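Side-chain contacts in alpha-11 giardin (Giardia intestinalis, PDB 2II2), which belongs to the annexin family, binds calcium and probably phospholipid membranes, and is thought to take part in the parasite's cytoskeleton and its attachment to the gut: residues K86-K89 against N90-F94; Q247-D250 against M251-Q255. One frame throughout, in Å; residues are numbered along the deposited sequence.

Both contacts are local and sit where an annexin helix stops or starts. Contact 1 follows the chain out of helix 76-89 and up to the N-cap of helix 94-102; contact 2 covers the N-cap and the first turns of helix 249-263. Their centres are 16 Å apart, yet they approach closely at one point, Asp93 OD2 of contact 1 and Glu254 OE2 of contact 2 being 4.3 Å apart, two like charges near each other. The side chain of Tyr253 is about 11 Å from that of Glu66, a calcium ligand in another crystal structure of this protein, though no calcium is bound to the chain here; contact 1 lies away from that site.

Contact 1: K86-K89 against N90-F94; sequences KAMK and NVNDF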
loop_
_atom_site.group_PDB
_atom_site.type_symbol
_atom_site.label_atom_id
_atom_site.label_comp_id
_atom_site.label_asym_id
_atom_site.label_seq_id
_atom_site.Cartn_x
_atom_site.Cartn_y
_atom_site.Cartn_z
ATOM N N LYS A 86 -12.784 -0.480 -4.722
ATOM C CA LYS A 86 -12.855 0.954 -4.929
ATOM C C LYS A 86 -11.970 1.377 -6.100
ATOM O O LYS A 86 -12.343 2.239 -6.914
ATOM C CB LYS A 86 -12.442 1.701 -3.661
ATOM C CG LYS A 86 -12.501 3.186 -3.813
ATOM C CD LYS A 86 -11.962 3.924 -2.602
ATOM C CE LYS A 86 -12.171 5.427 -2.806
ATOM N NZ LYS A 86 -11.470 6.274 -1.816
ATOM N N ALA A 87 -10.792 0.776 -6.166
ATOM C CA ALA A 87 -9.839 1.131 -7.200
ATOM C C ALA A 87 -10.351 0.820 -8.597
ATOM O O ALA A 87 -9.942 1.461 -9.556
ATOM C CB ALA A 87 -8.536 0.383 -6.963
ATOM N N MET A 88 -11.194 -0.199 -8.722
ATOM C CA MET A 88 -11.628 -0.658 -10.048
ATOM C C MET A 88 -13.031 -0.202 -10.424
ATOM O O MET A 88 -13.484 -0.441 -11.536
ATOM C CB MET A 88 -11.521 -2.175 -10.130
ATOM C CG MET A 88 -10.076 -2.623 -10.028
ATOM S SD MET A 88 -9.785 -4.370 -10.239
ATOM C CE MET A 88 -10.234 -4.568 -11.948
ATOM N N LYS A 89 -13.715 0.446 -9.499
ATOM C CA LYS A 89 -15.108 0.832 -9.712
ATOM C C LYS A 89 -15.278 1.752 -10.924
ATOM O O LYS A 89 -16.205 1.569 -11.741
ATOM C CB LYS A 89 -15.676 1.488 -8.462
ATOM C CG LYS A 89 -17.161 1.817 -8.604
ATOM C CD LYS A 89 -17.712 2.553 -7.389
ATOM C CE LYS A 89 -19.210 2.807 -7.545
ATOM N NZ LYS A 89 -19.989 1.540 -7.597
ATOM N N ASN A 90 -14.416 2.761 -11.035
ATOM C CA ASN A 90 -14.444 3.685 -12.167
ATOM C C ASN A 90 -13.105 3.553 -12.907
ATOM O O ASN A 90 -12.689 2.434 -13.177
ATOM C CB ASN A 90 -14.804 5.095 -11.663
ATOM C CG ASN A 90 -16.171 5.131 -10.960
ATOM O OD1 ASN A 90 -17.198 4.887 -11.584
ATOM N ND2 ASN A 90 -16.169 5.399 -9.659
ATOM N N VAL A 91 -12.420 4.632 -13.255
ATOM C CA VAL A 91 -11.135 4.458 -13.954
ATOM C C VAL A 91 -10.182 3.735 -12.985
ATOM O O VAL A 91 -10.078 4.101 -11.807
ATOM C CB VAL A 91 -10.547 5.793 -14.422
ATOM C CG1 VAL A 91 -9.210 5.591 -15.089
ATOM C CG2 VAL A 91 -11.511 6.519 -15.369
ATOM N N ASN A 92 -9.488 2.705 -13.460
ATOM C CA ASN A 92 -8.612 1.941 -12.575
ATOM C C ASN A 92 -7.574 2.817 -11.896
ATOM O O ASN A 92 -6.828 3.544 -12.554
ATOM C CB ASN A 92 -7.913 0.812 -13.307
ATOM C CG ASN A 92 -8.869 -0.282 -13.725
ATOM O OD1 ASN A 92 -9.877 -0.543 -13.059
ATOM N ND2 ASN A 92 -8.552 -0.946 -14.827
ATOM N N ASP A 93 -7.542 2.739 -10.569
ATOM C CA ASP A 93 -6.513 3.424 -9.782
ATOM C C ASP A 93 -5.391 2.411 -9.586
ATOM O O ASP A 93 -5.410 1.559 -8.655
ATOM C CB ASP A 93 -7.076 3.849 -8.428
ATOM C CG ASP A 93 -6.049 4.527 -7.538
ATOM O OD1 ASP A 93 -4.863 4.531 -7.915
ATOM O OD2 ASP A 93 -6.415 5.038 -6.465
ATOM N N PHE A 94 -4.427 2.430 -10.506
ATOM C CA PHE A 94 -3.332 1.493 -10.412
ATOM C C PHE A 94 -2.521 1.674 -9.138
ATOM O O PHE A 94 -1.936 0.700 -8.643
ATOM C CB PHE A 94 -2.409 1.584 -11.630
ATOM C CG PHE A 94 -2.975 0.937 -12.852
ATOM C CD1 PHE A 94 -3.239 1.695 -13.974
ATOM C CD2 PHE A 94 -3.246 -0.427 -12.889
ATOM C CE1 PHE A 94 -3.753 1.105 -15.145
ATOM C CE2 PHE A 94 -3.770 -1.026 -14.053
ATOM C CZ PHE A 94 -4.016 -0.256 -15.173
HETATM O O HOH W 1 -12.005 3.605 -9.700
#
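Ala87 and Asp93 meet where the chain, leaving helix 76-89, turns back on itself. Asp93 N gives its hydrogen to Ala87 O at 2.9 Å, a nearly straight bond of 162°, and the CA of Asn92 adds a CH-O contact to the same oxygen at 3.3 Å. Ala87 suits this tight side: its CB lies 3.7 Å from Asp93 O and 4.0 Å from Asp93 CB, and its small side chain lets the returning loop settle against the helix. Beside it, the side chains of Asn92 and Met88 cross obliquely, with Asn92 OD1 3.5 Å from Met88 CA and also against Met88 CG. The CG of Asn92 stands opposite its own carbonyl carbon (chi1 -69°), which swings the amide back to Met88, while its ND2 is bonded to Gln131 O. Inside the turn a water accepts from Asn90 N at 2.9 Å and bridges it to the carbonyl oxygens of Lys86 and Val91, where more acceptors are in reach than it has protons.

The side of Lys89 and Asn90 is looser. Their side chains run alongside each other and point the same way, with the methylenes of Lys89 near Asn90 ND2 at about van der Waals distance; both residues are exposed, as suits long or polar side chains.

Asp93 is the N-cap of helix 94-102, its OD1 weakly bonded to Ala96 N, so this turn links two consecutive helices. Ala87 packs on Ala96 and Ile97 of that second helix, whereas Met88, flexible and nonpolar, touches Ile97 and, on helix 124-131, Phe128 and Gln131.

Contact 2: Q247-D250 against M251-Q255; sequences QNDD and MAYEQ
The ring of Tyr253 and the carboxylate of Asp249 lie side by side, pointing the same way, with their planes 62° apart. Contact is made at the ring edge: Asp249 O lies there near the ring plane, 3.0 Å from Tyr253 CD1, and Tyr253 CE1 is 3.8 Å from Asp249 CG. Asp249 OD1 lies in the ring plane, as does a water that donates to Asp249 OD2 at 2.9 Å and is hydrogen-bonded to Tyr253 OH. Phe288 meets the ring edge-to-face. A tyrosine serves here because its flank is nonpolar and its end polar: the hydroxyl also bonds to Ser290 N.

At the start of the helix Asn248 is the N-cap. With its CG anti to the backbone N (chi1 -176°), OD1 reaches Met251 N at 2.9 Å, and that N-H lies in the plane of the amide carbonyl. The side chain of Met251 crosses that of Asn248 at about a right angle, laying CG 3.4 Å from the same OD1.

Two acids in the first turn suit a helix N-terminus, whose dipole would probably stabilise their charge. Each also has a salt bridge: Asp250 with Lys295, and Asp249 with Arg287 of helix 280-287, against which Ala252 and Tyr253 pack. Met251 instead touches Arg95 of helix 94-102.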
loop_
_atom_site.group_PDB
_atom_site.type_symbol
_atom_site.label_atom_id
_atom_site.label_comp_id
_atom_site.label_asym_id
_atom_site.label_seq_id
_atom_site.Cartn_x
_atom_site.Cartn_y
_atom_site.Cartn_z
ATOM N N GLN A 247 2.204 16.590 -4.926
ATOM C CA GLN A 247 1.842 17.984 -4.720
ATOM C C GLN A 247 0.353 18.165 -4.394
ATOM O O GLN A 247 -0.032 19.035 -3.600
ATOM C CB GLN A 247 2.194 18.830 -5.966
ATOM C CG GLN A 247 3.659 18.849 -6.378
ATOM C CD GLN A 247 4.380 20.074 -5.875
ATOM O OE1 GLN A 247 5.417 19.988 -5.195
ATOM N NE2 GLN A 247 3.840 21.228 -6.212
ATOM N N ASN A 248 -0.488 17.351 -5.018
ATOM C CA ASN A 248 -1.923 17.460 -4.827
ATOM C C ASN A 248 -2.293 16.872 -3.473
ATOM O O ASN A 248 -2.097 15.659 -3.237
ATOM C CB ASN A 248 -2.641 16.672 -5.912
ATOM C CG ASN A 248 -4.127 16.830 -5.804
ATOM O OD1 ASN A 248 -4.778 16.073 -5.108
ATOM N ND2 ASN A 248 -4.659 17.904 -6.379
ATOM N N ASP A 249 -2.816 17.714 -2.578
ATOM C CA ASP A 249 -3.125 17.227 -1.228
ATOM C C ASP A 249 -4.153 16.100 -1.210
ATOM O O ASP A 249 -4.012 15.136 -0.464
ATOM C CB ASP A 249 -3.629 18.353 -0.319
ATOM C CG ASP A 249 -2.514 19.172 0.323
ATOM O OD1 ASP A 249 -1.319 18.893 0.087
ATOM O OD2 ASP A 249 -2.860 20.085 1.112
ATOM N N ASP A 250 -5.193 16.201 -2.022
ATOM C CA ASP A 250 -6.207 15.156 -1.982
ATOM C C ASP A 250 -5.566 13.815 -2.271
ATOM O O ASP A 250 -5.791 12.797 -1.557
ATOM C CB ASP A 250 -7.319 15.453 -2.982
ATOM C CG ASP A 250 -8.255 16.538 -2.516
ATOM O OD1 ASP A 250 -8.159 17.018 -1.377
ATOM O OD2 ASP A 250 -9.109 16.933 -3.322
ATOM N N MET A 251 -4.716 13.793 -3.296
ATOM C CA MET A 251 -4.037 12.531 -3.642
ATOM C C MET A 251 -3.000 12.100 -2.593
ATOM O O MET A 251 -2.923 10.923 -2.230
ATOM C CB MET A 251 -3.379 12.628 -5.016
ATOM C CG MET A 251 -4.391 12.856 -6.127
ATOM S SD MET A 251 -3.622 13.029 -7.755
ATOM C CE MET A 251 -2.910 11.374 -7.963
ATOM N N ALA A 252 -2.194 13.054 -2.126
ATOM C CA ALA A 252 -1.147 12.705 -1.163
ATOM C C ALA A 252 -1.778 12.106 0.106
ATOM O O ALA A 252 -1.295 11.101 0.637
ATOM C CB ALA A 252 -0.376 13.935 -0.796
ATOM N N TYR A 253 -2.854 12.716 0.596
ATOM C CA TYR A 253 -3.466 12.248 1.820
ATOM C C TYR A 253 -4.207 10.933 1.602
ATOM O O TYR A 253 -4.161 10.041 2.466
ATOM C CB TYR A 253 -4.444 13.287 2.385
ATOM C CG TYR A 253 -3.811 14.450 3.107
ATOM C CD1 TYR A 253 -3.089 15.426 2.394
ATOM C CD2 TYR A 253 -3.987 14.620 4.490
ATOM C CE1 TYR A 253 -2.525 16.518 3.045
ATOM C CE2 TYR A 253 -3.419 15.744 5.153
ATOM C CZ TYR A 253 -2.716 16.678 4.405
ATOM O OH TYR A 253 -2.152 17.755 5.041
ATOM N N GLU A 254 -4.855 10.806 0.443
ATOM C CA GLU A 254 -5.505 9.548 0.091
ATOM C C GLU A 254 -4.521 8.384 0.098
ATOM O O GLU A 254 -4.786 7.318 0.674
ATOM C CB GLU A 254 -6.125 9.702 -1.291
ATOM C CG GLU A 254 -6.726 8.511 -1.906
ATOM C CD GLU A 254 -7.087 8.743 -3.366
ATOM O OE1 GLU A 254 -6.465 9.606 -4.048
ATOM O OE2 GLU A 254 -7.992 8.027 -3.841
ATOM N N GLN A 255 -3.401 8.569 -0.579
ATOM C CA GLN A 255 -2.369 7.528 -0.660
ATOM C C GLN A 255 -1.774 7.240 0.715
ATOM O O GLN A 255 -1.640 6.060 1.133
ATOM C CB GLN A 255 -1.271 7.956 -1.627
ATOM C CG GLN A 255 -1.740 8.052 -3.054
ATOM C CD GLN A 255 -0.743 8.772 -3.919
ATOM O OE1 GLN A 255 0.472 8.705 -3.677
ATOM N NE2 GLN A 255 -1.228 9.370 -4.991
HETATM O O HOH W 2 -1.141 19.586 3.354
#